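Local coordinates for Fc fragment of IgE receptor II (PDB 6PWS), which probably acts as a calcium-dependent glycan-binding receptor, the bovine CD23 low-affinity IgE receptor, whose C-type lectin domain binds a mannoside beside calcium, at residues Ala33-Ala36 against Cys37-Leu40. Numbering follows the deposited sequence.
Sequences ARYA and CENL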
loop_
_atom_site.group_PDB
_atom_site.type_symbol
_atom_site.label_atom_id
_atom_site.label_comp_id
_atom_site.label_asym_id
_atom_site.label_seq_id
_atom_site.Cartn_x
_atom_site.Cartn_y
_atom_site.Cartn_z
ATOM N N ALA A 33 -1.420 7.001 7.823
ATOM C CA ALA A 33 -0.609 6.805 6.628
ATOM C C ALA A 33 -1.306 7.371 5.393
ATOM O O ALA A 33 -0.651 7.955 4.520
ATOM C CB ALA A 33 -0.270 5.320 6.467
ATOM N N ARG A 34 -2.637 7.238 5.309
ATOM C CA ARG A 34 -3.376 7.858 4.213
ATOM C C ARG A 34 -3.033 9.340 4.130
ATOM O O ARG A 34 -2.680 9.864 3.066
ATOM C CB ARG A 34 -4.888 7.687 4.401
ATOM C CG ARG A 34 -5.689 8.464 3.350
ATOM C CD ARG A 34 -7.030 8.879 3.799
ATOM N NE ARG A 34 -7.652 9.727 2.792
ATOM C CZ ARG A 34 -8.946 9.980 2.771
ATOM N NH1 ARG A 34 -9.730 9.475 3.705
ATOM N NH2 ARG A 34 -9.478 10.720 1.822
ATOM N N TYR A 35 -3.155 10.034 5.263
ATOM C CA TYR A 35 -2.936 11.474 5.260
ATOM C C TYR A 35 -1.463 11.832 5.150
ATOM O O TYR A 35 -1.136 12.891 4.608
ATOM C CB TYR A 35 -3.619 12.112 6.472
ATOM C CG TYR A 35 -5.121 12.142 6.276
ATOM C CD1 TYR A 35 -5.694 12.930 5.280
ATOM C CD2 TYR A 35 -5.963 11.356 7.042
ATOM C CE1 TYR A 35 -7.064 12.944 5.070
ATOM C CE2 TYR A 35 -7.331 11.363 6.837
ATOM C CZ TYR A 35 -7.876 12.151 5.848
ATOM O OH TYR A 35 -9.240 12.152 5.654
ATOM N N ALA A 36 -0.563 10.971 5.625
ATOM C CA ALA A 36 0.861 11.229 5.434
ATOM C C ALA A 36 1.211 11.219 3.953
ATOM O O ALA A 36 1.979 12.063 3.476
ATOM C CB ALA A 36 1.693 10.196 6.197
ATOM N N CYS A 37 0.644 10.272 3.198
ATOM C CA CYS A 37 0.866 10.263 1.757
ATOM C C CYS A 37 0.271 11.504 1.097
ATOM O O CYS A 37 0.906 12.115 0.232
ATOM C CB CYS A 37 0.293 8.999 1.120
ATOM S SG CYS A 37 1.199 7.477 1.528
ATOM N N GLU A 38 -0.943 11.896 1.499
ATOM C CA GLU A 38 -1.556 13.091 0.915
ATOM C C GLU A 38 -0.761 14.349 1.233
ATOM O O GLU A 38 -0.708 15.268 0.411
ATOM C CB GLU A 38 -3.006 13.237 1.380
ATOM C CG GLU A 38 -3.908 12.173 0.792
ATOM C CD GLU A 38 -5.347 12.302 1.234
ATOM O OE1 GLU A 38 -5.683 13.296 1.914
ATOM O OE2 GLU A 38 -6.159 11.412 0.896
ATOM N N ASN A 39 -0.145 14.419 2.414
ATOM C CA ASN A 39 0.683 15.573 2.757
ATOM C C ASN A 39 1.868 15.711 1.816
ATOM O O ASN A 39 2.370 16.825 1.603
ATOM C CB ASN A 39 1.165 15.419 4.197
ATOM C CG ASN A 39 2.075 16.526 4.617
ATOM O OD1 ASN A 39 1.656 17.677 4.720
ATOM N ND2 ASN A 39 3.336 16.189 4.883
ATOM N N LEU A 40 2.326 14.590 1.260
ATOM C CA LEU A 40 3.391 14.534 0.269
ATOM C C LEU A 40 2.849 14.540 -1.154
ATOM O O LEU A 40 3.608 14.293 -2.097
ATOM C CB LEU A 40 4.268 13.303 0.509
ATOM C CG LEU A 40 4.869 13.203 1.915
ATOM C CD1 LEU A 40 5.536 11.853 2.124
ATOM C CD2 LEU A 40 5.853 14.336 2.155
HETATM O O HOH W 1 3.916 13.205 5.248
#
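Arg34 and Glu38, one turn apart on helix 30-39, form a salt bridge through a single N-H: Arg34 NE gives a hydrogen bond of 2.9 Å to Glu38 OE2, nearly straight at 164°. The oxygen sits at the guanidinium edge, close to its plane; NE comes to it from above the carboxylate plane, and the two flat groups stand 85° apart. Arg34 gets there with CG anti to its own N (chi1 174°) and an extended chain that carries NE across to the carboxylate at a slant. Tyr35 completes the cluster. Its ring lies alongside the Glu38 side chain, with CD1 3.4 Å from Glu38 OE1, while its OH lies above one face of the Arg34 guanidinium, off toward the rim.

This polar ridge is the outer side of the helix, and Tyr35 and Asn39 there are exposed. On the inner side the packing is close: Ala33 and Cys37 are buried, both against Leu44 and Trp126, and Cys37 SG is disulfide-bonded to Cys128 in strand 123-131. Cys37 N also donates to Ala33 O at 3.0 Å, one of the i to i+4 backbone bonds here, with Glu38 N to Arg34 O and Asn39 N to Tyr35 O following it. The series frays at Leu40, whose N reaches Ala36 O only weakly at 3.4 Å. A water donates to that same carbonyl and accepts from Asn39 ND2, bridging the last turn. An amphipathic helix stapled by a disulfide to the C-terminal strand is a hallmark of the C-type lectin fold.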